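Local coordinates for protein pyruvate carboxylase n-terminal domain (Aquifex aeolicus, PDB 1ULZ) that belongs to the biotin carboxylase family, as a subunit of pyruvate carboxylase that carries an ATP-grasp domain, at residues 205-210 / 226-231; 271-276 / 286-291; 10-15 / 366-371; 333-338 / 385-390. The protein carries 1 engineered substitution. All coordinates share one frame; numbering follows the deposited sequence.

Interaction 1 (205-210 / 226-231)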
loop_
_atom_site.group_PDB
_atom_site.type_symbol
_atom_site.label_atom_id
_atom_site.label_comp_id
_atom_site.label_asym_id
_atom_site.label_seq_id
_atom_site.Cartn_x
_atom_site.Cartn_y
_atom_site.Cartn_z
ATOM N N PRO A 205 -7.185 -31.624 2.808
ATOM C CA PRO A 205 -6.229 -30.979 1.907
ATOM C C PRO A 205 -6.141 -29.465 1.991
ATOM O O PRO A 205 -7.079 -28.785 2.413
ATOM C CB PRO A 205 -6.707 -31.427 0.532
ATOM C CG PRO A 205 -8.206 -31.427 0.713
ATOM C CD PRO A 205 -8.370 -32.099 2.068
ATOM N N LYS A 206 -4.987 -28.953 1.586
ATOM C CA LYS A 206 -4.764 -27.521 1.525
ATOM C C LYS A 206 -4.807 -27.209 0.038
ATOM O O LYS A 206 -4.454 -28.052 -0.793
ATOM C CB LYS A 206 -3.385 -27.148 2.064
ATOM C CG LYS A 206 -3.365 -26.611 3.477
ATOM C CD LYS A 206 -1.935 -26.284 3.896
ATOM C CE LYS A 206 -1.863 -25.702 5.298
ATOM N NZ LYS A 206 -2.610 -24.418 5.394
ATOM N N HIS A 207 -5.265 -26.013 -0.299
ATOM C CA HIS A 207 -5.308 -25.578 -1.684
ATOM C C HIS A 207 -4.058 -24.724 -1.858
ATOM O O HIS A 207 -3.972 -23.627 -1.302
ATOM C CB HIS A 207 -6.565 -24.741 -1.936
ATOM C CG HIS A 207 -6.553 -24.002 -3.238
ATOM N ND1 HIS A 207 -7.351 -24.358 -4.303
ATOM C CD2 HIS A 207 -5.838 -22.927 -3.648
ATOM C CE1 HIS A 207 -7.128 -23.535 -5.313
ATOM N NE2 HIS A 207 -6.212 -22.658 -4.942
ATOM N N ILE A 208 -3.077 -25.240 -2.593
ATOM C CA ILE A 208 -1.831 -24.517 -2.837
ATOM C C ILE A 208 -1.754 -24.258 -4.341
ATOM O O ILE A 208 -1.914 -25.184 -5.140
ATOM C CB ILE A 208 -0.597 -25.349 -2.419
ATOM C CG1 ILE A 208 -0.667 -25.719 -0.933
ATOM C CG2 ILE A 208 0.675 -24.571 -2.733
ATOM C CD1 ILE A 208 -0.475 -24.562 0.021
ATOM N N GLU A 209 -1.504 -23.012 -4.734
ATOM C CA GLU A 209 -1.446 -22.694 -6.151
ATOM C C GLU A 209 -0.244 -21.849 -6.539
ATOM O O GLU A 209 0.159 -20.935 -5.812
ATOM C CB GLU A 209 -2.741 -21.997 -6.583
ATOM C CG GLU A 209 -2.925 -20.589 -6.040
ATOM C CD GLU A 209 -4.278 -19.989 -6.403
ATOM O OE1 GLU A 209 -4.380 -18.742 -6.442
ATOM O OE2 GLU A 209 -5.239 -20.756 -6.642
ATOM N N TYR A 210 0.324 -22.163 -7.700
ATOM C CA TYR A 210 1.481 -21.443 -8.203
ATOM C C TYR A 210 1.142 -20.390 -9.250
ATOM O O TYR A 210 0.321 -20.619 -10.150
ATOM C CB TYR A 210 2.506 -22.421 -8.793
ATOM C CG TYR A 210 3.539 -22.910 -7.803
ATOM C CD1 TYR A 210 3.258 -23.949 -6.916
ATOM C CD2 TYR A 210 4.789 -22.308 -7.735
ATOM C CE1 TYR A 210 4.196 -24.369 -5.988
ATOM C CE2 TYR A 210 5.734 -22.718 -6.813
ATOM C CZ TYR A 210 5.438 -23.746 -5.940
ATOM O OH TYR A 210 6.386 -24.139 -5.021
ATOM N N ARG A 226 0.500 -19.700 -3.434
ATOM C CA ARG A 226 -0.497 -19.067 -2.588
ATOM C C ARG A 226 -1.319 -20.170 -1.921
ATOM O O ARG A 226 -1.628 -21.189 -2.542
ATOM C CB ARG A 226 -1.422 -18.171 -3.424
ATOM C CG ARG A 226 -0.727 -16.965 -4.054
ATOM C CD ARG A 226 -1.717 -16.070 -4.796
ATOM N NE ARG A 226 -2.251 -16.694 -6.003
ATOM C CZ ARG A 226 -1.835 -16.416 -7.235
ATOM N NH1 ARG A 226 -0.874 -15.520 -7.430
ATOM N NH2 ARG A 226 -2.391 -17.028 -8.275
ATOM N N ASP A 227 -1.646 -19.975 -0.650
ATOM C CA ASP A 227 -2.465 -20.932 0.089
ATOM C C ASP A 227 -3.857 -20.324 0.183
ATOM O O ASP A 227 -4.065 -19.332 0.883
ATOM C CB ASP A 227 -1.885 -21.165 1.484
ATOM C CG ASP A 227 -2.688 -22.166 2.292
ATOM O OD1 ASP A 227 -2.089 -22.838 3.159
ATOM O OD2 ASP A 227 -3.913 -22.277 2.066
ATOM N N CYS A 228 -4.806 -20.912 -0.537
ATOM C CA CYS A 228 -6.178 -20.419 -0.560
ATOM C C CYS A 228 -7.136 -21.451 0.032
ATOM O O CYS A 228 -8.273 -21.595 -0.424
ATOM C CB CYS A 228 -6.583 -20.112 -2.005
ATOM S SG CYS A 228 -5.278 -19.279 -2.966
ATOM N N SER A 229 -6.665 -22.159 1.054
ATOM C CA SER A 229 -7.455 -23.203 1.705
ATOM C C SER A 229 -8.754 -22.723 2.345
ATOM O O SER A 229 -9.749 -23.454 2.361
ATOM C CB SER A 229 -6.617 -23.904 2.777
ATOM O OG SER A 229 -5.470 -24.505 2.212
ATOM N N ILE A 230 -8.751 -21.503 2.874
ATOM C CA ILE A 230 -9.937 -20.977 3.541
ATOM C C ILE A 230 -11.036 -20.531 2.595
ATOM O O ILE A 230 -11.062 -19.393 2.127
ATOM C CB ILE A 230 -9.552 -19.834 4.491
ATOM C CG1 ILE A 230 -8.575 -20.378 5.542
ATOM C CG2 ILE A 230 -10.801 -19.263 5.159
ATOM C CD1 ILE A 230 -7.884 -19.328 6.344
ATOM N N GLN A 231 -11.964 -21.446 2.341
ATOM C CA GLN A 231 -13.078 -21.198 1.441
ATOM C C GLN A 231 -14.386 -21.617 2.101
ATOM O O GLN A 231 -14.411 -22.061 3.251
ATOM C CB GLN A 231 -12.910 -22.021 0.158
ATOM C CG GLN A 231 -11.490 -22.113 -0.388
ATOM C CD GLN A 231 -11.328 -23.268 -1.371
ATOM O OE1 GLN A 231 -12.260 -24.051 -1.583
ATOM N NE2 GLN A 231 -10.142 -23.387 -1.967
#

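Interaction 2 (271-276 / 286-291)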
loop_
_atom_site.group_PDB
_atom_site.type_symbol
_atom_site.label_atom_id
_atom_site.label_comp_id
_atom_site.label_asym_id
_atom_site.label_seq_id
_atom_site.Cartn_x
_atom_site.Cartn_y
_atom_site.Cartn_z
ATOM N N GLY A 271 -0.770 -17.000 -15.597
ATOM C CA GLY A 271 -1.499 -18.236 -15.392
ATOM C C GLY A 271 -1.307 -18.771 -13.984
ATOM O O GLY A 271 -0.351 -18.408 -13.295
ATOM N N THR A 272 -2.221 -19.635 -13.551
ATOM C CA THR A 272 -2.147 -20.227 -12.220
ATOM C C THR A 272 -2.381 -21.729 -12.264
ATOM O O THR A 272 -3.365 -22.192 -12.839
ATOM C CB THR A 272 -3.194 -19.607 -11.275
ATOM O OG1 THR A 272 -2.933 -18.208 -11.124
ATOM C CG2 THR A 272 -3.143 -20.270 -9.906
ATOM N N MET A 273 -1.465 -22.493 -11.677
ATOM C CA MET A 273 -1.616 -23.944 -11.622
ATOM C C MET A 273 -2.062 -24.280 -10.202
ATOM O O MET A 273 -1.332 -24.037 -9.235
ATOM C CB MET A 273 -0.298 -24.664 -11.943
ATOM C CG MET A 273 0.198 -24.487 -13.383
ATOM S SD MET A 273 1.078 -25.973 -14.022
ATOM C CE MET A 273 2.363 -26.136 -12.886
ATOM N N GLU A 274 -3.269 -24.817 -10.080
ATOM C CA GLU A 274 -3.820 -25.169 -8.779
ATOM C C GLU A 274 -3.512 -26.611 -8.375
ATOM O O GLU A 274 -3.640 -27.532 -9.180
ATOM C CB GLU A 274 -5.337 -24.911 -8.776
ATOM C CG GLU A 274 -5.675 -23.427 -9.009
ATOM C CD GLU A 274 -7.147 -23.075 -8.803
ATOM O OE1 GLU A 274 -7.449 -21.860 -8.709
ATOM O OE2 GLU A 274 -7.998 -23.991 -8.739
ATOM N N PHE A 275 -3.076 -26.781 -7.127
ATOM C CA PHE A 275 -2.742 -28.090 -6.559
ATOM C C PHE A 275 -3.475 -28.274 -5.231
ATOM O O PHE A 275 -4.086 -27.345 -4.704
ATOM C CB PHE A 275 -1.246 -28.209 -6.215
ATOM C CG PHE A 275 -0.306 -28.057 -7.380
ATOM C CD1 PHE A 275 0.015 -26.807 -7.877
ATOM C CD2 PHE A 275 0.294 -29.172 -7.946
ATOM C CE1 PHE A 275 0.923 -26.671 -8.917
ATOM C CE2 PHE A 275 1.201 -29.042 -8.984
ATOM C CZ PHE A 275 1.516 -27.790 -9.470
ATOM N N ILE A 276 -3.404 -29.490 -4.701
ATOM C CA ILE A 276 -3.956 -29.795 -3.391
ATOM C C ILE A 276 -2.751 -30.360 -2.667
ATOM O O ILE A 276 -1.982 -31.130 -3.242
ATOM C CB ILE A 276 -5.083 -30.846 -3.426
ATOM C CG1 ILE A 276 -4.626 -32.100 -4.163
ATOM C CG2 ILE A 276 -6.315 -30.258 -4.072
ATOM C CD1 ILE A 276 -5.700 -33.149 -4.251
ATOM N N ILE A 286 -4.259 -30.222 -9.963
ATOM C CA ILE A 286 -5.698 -30.361 -10.159
ATOM C C ILE A 286 -6.145 -29.727 -11.473
ATOM O O ILE A 286 -6.827 -30.365 -12.278
ATOM C CB ILE A 286 -6.483 -29.684 -9.016
ATOM C CG1 ILE A 286 -6.193 -30.384 -7.686
ATOM C CG2 ILE A 286 -7.972 -29.717 -9.326
ATOM C CD1 ILE A 286 -6.631 -31.832 -7.651
ATOM N N GLU A 287 -5.772 -28.464 -11.678
ATOM C CA GLU A 287 -6.134 -27.743 -12.893
ATOM C C GLU A 287 -5.392 -26.415 -13.001
ATOM O O GLU A 287 -4.710 -25.990 -12.068
ATOM C CB GLU A 287 -7.636 -27.469 -12.925
ATOM C CG GLU A 287 -8.092 -26.458 -11.887
ATOM C CD GLU A 287 -9.580 -26.207 -11.957
ATOM O OE1 GLU A 287 -10.073 -25.943 -13.076
ATOM O OE2 GLU A 287 -10.254 -26.267 -10.904
ATOM N N MET A 288 -5.548 -25.758 -14.147
ATOM C CA MET A 288 -4.884 -24.488 -14.392
ATOM C C MET A 288 -5.812 -23.420 -14.947
ATOM O O MET A 288 -6.512 -23.644 -15.936
ATOM C CB MET A 288 -3.715 -24.693 -15.362
ATOM C CG MET A 288 -3.123 -23.401 -15.923
ATOM S SD MET A 288 -1.634 -23.692 -16.922
ATOM C CE MET A 288 -0.608 -22.304 -16.461
ATOM N N ASN A 289 -5.828 -22.263 -14.293
ATOM C CA ASN A 289 -6.638 -21.141 -14.748
ATOM C C ASN A 289 -5.726 -20.370 -15.704
ATOM O O ASN A 289 -4.654 -19.894 -15.310
ATOM C CB ASN A 289 -7.040 -20.229 -13.581
ATOM C CG ASN A 289 -7.748 -20.974 -12.458
ATOM O OD1 ASN A 289 -8.670 -21.752 -12.699
ATOM N ND2 ASN A 289 -7.327 -20.723 -11.220
ATOM N N THR A 290 -6.142 -20.258 -16.958
ATOM C CA THR A 290 -5.346 -19.561 -17.958
ATOM C C THR A 290 -5.760 -18.098 -18.020
ATOM O O THR A 290 -6.230 -17.616 -19.052
ATOM C CB THR A 290 -5.552 -20.199 -19.336
ATOM O OG1 THR A 290 -6.945 -20.177 -19.657
ATOM C CG2 THR A 290 -5.057 -21.647 -19.333
ATOM N N ARG A 291 -5.563 -17.395 -16.909
ATOM C CA ARG A 291 -5.957 -15.995 -16.800
ATOM C C ARG A 291 -5.372 -15.393 -15.532
ATOM O O ARG A 291 -4.722 -16.088 -14.749
ATOM C CB ARG A 291 -7.475 -15.912 -16.703
ATOM C CG ARG A 291 -8.028 -16.726 -15.531
ATOM C CD ARG A 291 -9.486 -16.405 -15.228
ATOM N NE ARG A 291 -10.089 -17.361 -14.300
ATOM C CZ ARG A 291 -9.950 -17.345 -12.975
ATOM N NH1 ARG A 291 -9.222 -16.411 -12.376
ATOM N NH2 ARG A 291 -10.543 -18.280 -12.245
#

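Interaction 3 (10-15 / 366-371)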
loop_
_atom_site.group_PDB
_atom_site.type_symbol
_atom_site.label_atom_id
_atom_site.label_comp_id
_atom_site.label_asym_id
_atom_site.label_seq_id
_atom_site.Cartn_x
_atom_site.Cartn_y
_atom_site.Cartn_z
ATOM N N ARG A 10 -15.550 -5.784 -15.578
ATOM C CA ARG A 10 -16.163 -4.773 -14.724
ATOM C C ARG A 10 -15.662 -4.882 -13.288
ATOM O O ARG A 10 -14.689 -5.582 -13.005
ATOM C CB ARG A 10 -17.677 -4.988 -14.731
ATOM C CG ARG A 10 -18.053 -6.438 -14.409
ATOM C CD ARG A 10 -19.549 -6.627 -14.182
ATOM N NE ARG A 10 -20.018 -5.945 -12.981
ATOM C CZ ARG A 10 -19.669 -6.279 -11.742
ATOM N NH1 ARG A 10 -18.845 -7.295 -11.532
ATOM N NH2 ARG A 10 -20.144 -5.596 -10.710
ATOM N N GLY A 11 -16.352 -4.191 -12.387
ATOM C CA GLY A 11 -16.004 -4.241 -10.980
ATOM C C GLY A 11 -14.576 -3.877 -10.635
ATOM O O GLY A 11 -13.936 -3.088 -11.336
ATOM N N GLU A 12 -14.074 -4.462 -9.549
ATOM C CA GLU A 12 -12.721 -4.177 -9.087
ATOM C C GLU A 12 -11.634 -4.556 -10.090
ATOM O O GLU A 12 -10.651 -3.835 -10.222
ATOM C CB GLU A 12 -12.454 -4.860 -7.737
ATOM C CG GLU A 12 -12.310 -6.380 -7.774
ATOM C CD GLU A 12 -10.916 -6.836 -8.157
ATOM O OE1 GLU A 12 -9.994 -6.005 -8.169
ATOM O OE2 GLU A 12 -10.733 -8.035 -8.433
ATOM N N ILE A 13 -11.802 -5.669 -10.805
ATOM C CA ILE A 13 -10.774 -6.059 -11.759
ATOM C C ILE A 13 -10.655 -5.069 -12.920
ATOM O O ILE A 13 -9.553 -4.821 -13.407
ATOM C CB ILE A 13 -10.991 -7.494 -12.310
ATOM C CG1 ILE A 13 -9.698 -7.976 -12.970
ATOM C CG2 ILE A 13 -12.127 -7.524 -13.321
ATOM C CD1 ILE A 13 -8.496 -7.982 -12.038
ATOM N N ALA A 14 -11.769 -4.484 -13.355
ATOM C CA ALA A 14 -11.712 -3.507 -14.443
ATOM C C ALA A 14 -10.904 -2.294 -13.984
ATOM O O ALA A 14 -10.151 -1.710 -14.760
ATOM C CB ALA A 14 -13.116 -3.075 -14.860
ATOM N N VAL A 15 -11.069 -1.928 -12.716
ATOM C CA VAL A 15 -10.343 -0.802 -12.129
ATOM C C VAL A 15 -8.852 -1.134 -12.069
ATOM O O VAL A 15 -8.013 -0.303 -12.403
ATOM C CB VAL A 15 -10.858 -0.490 -10.703
ATOM C CG1 VAL A 15 -9.929 0.500 -10.015
ATOM C CG2 VAL A 15 -12.275 0.079 -10.775
ATOM N N ARG A 366 -3.128 -2.457 1.458
ATOM C CA ARG A 366 -3.502 -2.240 0.066
ATOM C C ARG A 366 -4.978 -2.572 -0.124
ATOM O O ARG A 366 -5.474 -3.576 0.398
ATOM C CB ARG A 366 -2.650 -3.116 -0.855
ATOM C CG ARG A 366 -3.060 -3.069 -2.326
ATOM C CD ARG A 366 -2.122 -3.910 -3.182
ATOM N NE ARG A 366 -2.616 -4.058 -4.547
ATOM C CZ ARG A 366 -2.012 -4.771 -5.492
ATOM N NH1 ARG A 366 -0.879 -5.411 -5.226
ATOM N NH2 ARG A 366 -2.541 -4.838 -6.707
ATOM N N VAL A 367 -5.681 -1.729 -0.869
ATOM C CA VAL A 367 -7.094 -1.957 -1.113
ATOM C C VAL A 367 -7.418 -1.961 -2.605
ATOM O O VAL A 367 -7.036 -1.043 -3.331
ATOM C CB VAL A 367 -7.973 -0.877 -0.425
ATOM C CG1 VAL A 367 -9.448 -1.176 -0.671
ATOM C CG2 VAL A 367 -7.677 -0.830 1.076
ATOM N N GLU A 368 -8.102 -3.012 -3.048
ATOM C CA GLU A 368 -8.529 -3.157 -4.441
ATOM C C GLU A 368 -10.057 -3.056 -4.453
ATOM O O GLU A 368 -10.741 -3.977 -4.015
ATOM C CB GLU A 368 -8.120 -4.526 -4.996
ATOM C CG GLU A 368 -6.628 -4.764 -5.169
ATOM C CD GLU A 368 -6.000 -3.916 -6.264
ATOM O OE1 GLU A 368 -6.628 -3.748 -7.335
ATOM O OE2 GLU A 368 -4.868 -3.427 -6.056
ATOM N N HIS A 369 -10.604 -1.948 -4.938
ATOM C CA HIS A 369 -12.059 -1.811 -4.951
ATOM C C HIS A 369 -12.602 -0.794 -5.951
ATOM O O HIS A 369 -11.861 -0.005 -6.540
ATOM C CB HIS A 369 -12.564 -1.426 -3.555
ATOM C CG HIS A 369 -12.266 -0.008 -3.176
ATOM N ND1 HIS A 369 -12.945 0.655 -2.178
ATOM C CD2 HIS A 369 -11.383 0.884 -3.686
ATOM C CE1 HIS A 369 -12.499 1.896 -2.093
ATOM N NE2 HIS A 369 -11.552 2.060 -2.998
ATOM N N ALA A 370 -13.920 -0.821 -6.113
ATOM C CA ALA A 370 -14.623 0.096 -7.004
ATOM C C ALA A 370 -15.802 0.690 -6.228
ATOM O O ALA A 370 -16.709 1.284 -6.808
ATOM C CB ALA A 370 -15.129 -0.652 -8.229
ATOM N N ALA A 371 -15.763 0.542 -4.905
ATOM C CA ALA A 371 -16.846 1.007 -4.057
ATOM C C ALA A 371 -16.722 2.400 -3.448
ATOM O O ALA A 371 -15.647 2.997 -3.385
ATOM C CB ALA A 371 -17.090 -0.010 -2.949
HETATM O O HOH W 1 -7.261 -6.402 -8.263
HETATM O O HOH W 2 -9.024 -2.696 -8.230
#

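Interaction 4 (333-338 / 385-390)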
loop_
_atom_site.group_PDB
_atom_site.type_symbol
_atom_site.label_atom_id
_atom_site.label_comp_id
_atom_site.label_asym_id
_atom_site.label_seq_id
_atom_site.Cartn_x
_atom_site.Cartn_y
_atom_site.Cartn_z
ATOM N N ALA A 333 1.779 -11.885 2.948
ATOM C CA ALA A 333 0.640 -11.063 2.575
ATOM C C ALA A 333 -0.637 -11.873 2.726
ATOM O O ALA A 333 -0.674 -13.066 2.412
ATOM C CB ALA A 333 0.781 -10.579 1.138
ATOM N N ILE A 334 -1.681 -11.217 3.211
ATOM C CA ILE A 334 -2.968 -11.859 3.392
ATOM C C ILE A 334 -4.031 -11.051 2.671
ATOM O O ILE A 334 -3.986 -9.822 2.673
ATOM C CB ILE A 334 -3.363 -11.925 4.876
ATOM C CG1 ILE A 334 -2.275 -12.641 5.681
ATOM C CG2 ILE A 334 -4.702 -12.628 5.013
ATOM C CD1 ILE A 334 -2.466 -12.557 7.178
ATOM N N GLU A 335 -4.977 -11.739 2.042
ATOM C CA GLU A 335 -6.072 -11.057 1.360
ATOM C C GLU A 335 -7.411 -11.615 1.822
ATOM O O GLU A 335 -7.628 -12.827 1.818
ATOM C CB GLU A 335 -5.982 -11.201 -0.165
ATOM C CG GLU A 335 -7.131 -10.493 -0.889
ATOM C CD GLU A 335 -7.114 -10.692 -2.398
ATOM O OE1 GLU A 335 -7.586 -11.747 -2.868
ATOM O OE2 GLU A 335 -6.624 -9.792 -3.116
ATOM N N CYS A 336 -8.303 -10.715 2.219
ATOM C CA CYS A 336 -9.633 -11.087 2.669
ATOM C C CYS A 336 -10.661 -10.502 1.717
ATOM O O CYS A 336 -10.583 -9.325 1.348
ATOM C CB CYS A 336 -9.901 -10.547 4.067
ATOM S SG CYS A 336 -8.851 -11.219 5.337
ATOM N N ARG A 337 -11.629 -11.320 1.324
ATOM C CA ARG A 337 -12.664 -10.847 0.428
ATOM C C ARG A 337 -13.814 -10.217 1.210
ATOM O O ARG A 337 -14.461 -10.862 2.028
ATOM C CB ARG A 337 -13.163 -11.995 -0.454
ATOM C CG ARG A 337 -12.021 -12.690 -1.177
ATOM C CD ARG A 337 -12.471 -13.385 -2.440
ATOM N NE ARG A 337 -11.365 -14.097 -3.073
ATOM C CZ ARG A 337 -11.463 -14.756 -4.221
ATOM N NH1 ARG A 337 -12.621 -14.793 -4.870
ATOM N NH2 ARG A 337 -10.406 -15.386 -4.716
ATOM N N ILE A 338 -14.028 -8.934 0.962
ATOM C CA ILE A 338 -15.085 -8.176 1.600
ATOM C C ILE A 338 -16.286 -8.297 0.665
ATOM O O ILE A 338 -16.377 -7.584 -0.335
ATOM C CB ILE A 338 -14.697 -6.687 1.724
ATOM C CG1 ILE A 338 -13.285 -6.554 2.305
ATOM C CG2 ILE A 338 -15.711 -5.949 2.597
ATOM C CD1 ILE A 338 -13.160 -6.968 3.745
ATOM N N ILE A 385 -17.269 -6.478 -2.640
ATOM C CA ILE A 385 -17.255 -5.038 -2.424
ATOM C C ILE A 385 -15.814 -4.551 -2.559
ATOM O O ILE A 385 -15.546 -3.539 -3.200
ATOM C CB ILE A 385 -17.754 -4.670 -1.014
ATOM C CG1 ILE A 385 -19.186 -5.169 -0.823
ATOM C CG2 ILE A 385 -17.668 -3.156 -0.810
ATOM C CD1 ILE A 385 -19.699 -4.985 0.580
ATOM N N ALA A 386 -14.889 -5.287 -1.951
ATOM C CA ALA A 386 -13.478 -4.929 -2.000
ATOM C C ALA A 386 -12.573 -6.097 -1.629
ATOM O O ALA A 386 -13.025 -7.108 -1.101
ATOM C CB ALA A 386 -13.207 -3.759 -1.054
ATOM N N LYS A 387 -11.290 -5.947 -1.930
ATOM C CA LYS A 387 -10.293 -6.946 -1.582
ATOM C C LYS A 387 -9.268 -6.231 -0.715
ATOM O O LYS A 387 -8.552 -5.350 -1.191
ATOM C CB LYS A 387 -9.607 -7.518 -2.824
ATOM C CG LYS A 387 -10.515 -8.354 -3.703
ATOM C CD LYS A 387 -9.738 -9.065 -4.799
ATOM C CE LYS A 387 -9.003 -8.089 -5.699
ATOM N NZ LYS A 387 -8.508 -8.756 -6.935
ATOM N N LEU A 388 -9.222 -6.602 0.559
ATOM C CA LEU A 388 -8.285 -6.006 1.506
ATOM C C LEU A 388 -7.051 -6.894 1.635
ATOM O O LEU A 388 -7.158 -8.075 1.965
ATOM C CB LEU A 388 -8.955 -5.846 2.871
ATOM C CG LEU A 388 -8.092 -5.290 4.002
ATOM C CD1 LEU A 388 -7.616 -3.874 3.663
ATOM C CD2 LEU A 388 -8.905 -5.298 5.288
ATOM N N ILE A 389 -5.884 -6.319 1.368
ATOM C CA ILE A 389 -4.627 -7.053 1.437
ATOM C C ILE A 389 -3.636 -6.364 2.374
ATOM O O ILE A 389 -3.423 -5.154 2.278
ATOM C CB ILE A 389 -3.973 -7.166 0.036
ATOM C CG1 ILE A 389 -4.973 -7.737 -0.968
ATOM C CG2 ILE A 389 -2.729 -8.047 0.104
ATOM C CD1 ILE A 389 -5.580 -6.703 -1.870
ATOM N N THR A 390 -3.037 -7.134 3.278
ATOM C CA THR A 390 -2.059 -6.591 4.217
ATOM C C THR A 390 -0.736 -7.348 4.128
ATOM O O THR A 390 -0.717 -8.571 3.961
ATOM C CB THR A 390 -2.556 -6.661 5.687
ATOM O OG1 THR A 390 -2.840 -8.023 6.044
ATOM C CG2 THR A 390 -3.805 -5.804 5.870
#

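Interaction 1 (205-210 / 226-231)
Lys206 and Asp227 form a salt bridge across the beta hairpin of strands 206-214 and 220-232, in the antiparallel sheet of the ATP-grasp part of the chain. From the lysine backbone outward, CB and CG pass the Ser229 hydroxyl, with CG 3.2 Å from OG; CD and CE then run alongside Asp227 OD1. A bend at the last torsion (chi4 -62°) turns NZ onto the syn lone pair of that oxygen, NZ to OD1 2.8 Å. Phe435 holds the same ammonium through its carbonyl and a cation-pi contact. Asp227 OD2 is tied down by both OG and N of Ser229, the latter closing an Asx turn, while Ser229 OG accepts the His207 backbone N at 2.9 Å.

On the face carrying Glu209 and Arg226, the guanidinium grips the carboxylate side-on: NE (3.0 Å) and NH2 (3.2 Å) both donate to Glu209 OE1. The oxygen lies in the guanidinium plane, yet the two flat groups stand 83° apart. Arg226 NH1 turns to Ser299 and Gln211. Beside this pair, Cys228 CB presses on His207 CD2 at 3.3 Å, and His207 NE2 donates to Glu209 OE2 at 2.7 Å, nearly straight at 174°.

Interaction 2 (271-276 / 286-291)
Ile286 and Glu287 both stand opposite Glu274, a classic beta bulge that interrupts an otherwise regular antiparallel pairing. Glu274 O takes a firm bond from Ile286 N at 2.9 Å and a weak one from Glu287 N at 3.4 Å. Next to the bulge, Ile286 CG1 packs on Ile276 CG2 at 3.6 Å, the two side chains crossing at about a right angle.

Within the bulge, the side chains of Glu274 and Glu287 run side by side in the same direction, but their carboxylate planes are 82° apart. Their OE2 atoms come within 3.9 Å, a close approach of like charges. Glu274 has its CG anti to the carbonyl carbon (chi1 -62°) and is extended from there on, which carries OE1 to Asn289. The two strands belong to the hairpin 269-277 and 283-289, whose second strand is outermost within this chain in the long antiparallel sheet, in the ATP-grasp part of the chain, and Asn289 sits near its end. Its ND2 donates to Glu274 OE1 at 2.8 Å, arriving from well above the carboxylate plane, and also reaches Gln293.

The guanidinium of Arg291, salt-bridged to Glu86, has Asn289 CB over the centre of one face. On the face carrying Met273 and Met288, Met288 CE rests against Met273 CG at 3.9 Å.

Interaction 3 (10-15 / 366-371)
The first turn of helix 11-24, which follows strand 5-7 of the N-terminal Rossmann-like parallel sheet, meets strand 365-369, outermost in this chain's antiparallel sheet, and the residue that follows it; Glu12, Val15, Glu368 and Ala370 carry the contact. No direct hydrogen bond joins the two segments; water does the bridging. One water donates to Glu12 OE1 at 2.8 Å and to Glu368 OE1 at 2.9 Å, bridging two carboxylate oxygens that are 4.1 Å from each other and probably easing their repulsion. A second water lies 2.8 Å from Glu12 O and also within bonding distance of Glu368 OE1.

Glu12 places CG between its backbone N and carbonyl carbon (chi1 71°) and bends again at chi2, which brings OE1 near Glu368 CB, the carboxylate plane 83° from that of Glu368. The other oxygens have partners of their own: Glu12 OE2 meets Lys387 and the Tyr81 hydroxyl, and Glu368 OE2 receives both NE and NH2 of Arg366, each at 2.8 Å from that oxygen. The apolar half is small, with Ala370 CB touching Val15 CG2 at 3.9 Å and resting near Gly11 C.

From the second subunit, Tyr358 stacks on the His369 ring and packs on Val15, which places this junction at the dimer contact. Helix 40-44 packs on Val15 and Ala370 through Arg40, while strand 384-392 pairs with strand 365-369.

Interaction 4 (333-338 / 385-390)
The carboxylate of Glu335 has Lys387 CD above its plane, 3.6 Å from OE2, and Ile389 CG1 3.4 Å from the same OE2. These side chains share one face of the antiparallel pair formed by strands 332-339 and 384-392, in the C-terminal part of the biotin carboxylase fold. Glu335 carries its CG anti to the backbone N (chi1 180°) and stays extended to CD, lying alongside Ile389 and pointing the same way. OE2 is thus buried among methylene and methyl groups and finds no polar partner in the model. Lys387 NZ stops 4.4 Å short of this oxygen and binds Val294 O instead. The nearby guanidinium of Arg337 is held by Glu239 and Glu295.

On the other face, Ile338 CB meets Ala386 CB at 4.3 Å, and its CG1 reaches toward Leu388 CB. Helix 395-407 covers this side, with Met402 touching Cys336, Leu388 and Thr390. Paired backbone bonds link Ile334 with Thr390 and Cys336 with Leu388. At Ile338 the pairing is broken by a classic beta bulge, where Ile338 O accepts from both Ala386 N at 3.2 Å and Ile385 N at 2.7 Å.

All four contacts reach one antiparallel sheet. Interactions 1 and 2 adjoin through neighbouring strands 206-214 and 269-277: Ile208 O lies 2.8 Å from Phe275 N, and their centres are 11 Å apart. Interactions 3 and 4 meet likewise, with Arg366 N 2.8 Å from Ile389 O and the salt bridge of Lys387 with Glu12 between them. Between these pairs strand 235-241 is inserted, so interactions 1 and 4, about 15 Å apart between centres, do not touch; Glu239, beside Cys228, reaches Arg337. Along the chain, interaction 3 closes a loop that contains interactions 1 and 2, bringing the N-terminal helix to strand 365-369, the last strand across the sheet in this chain.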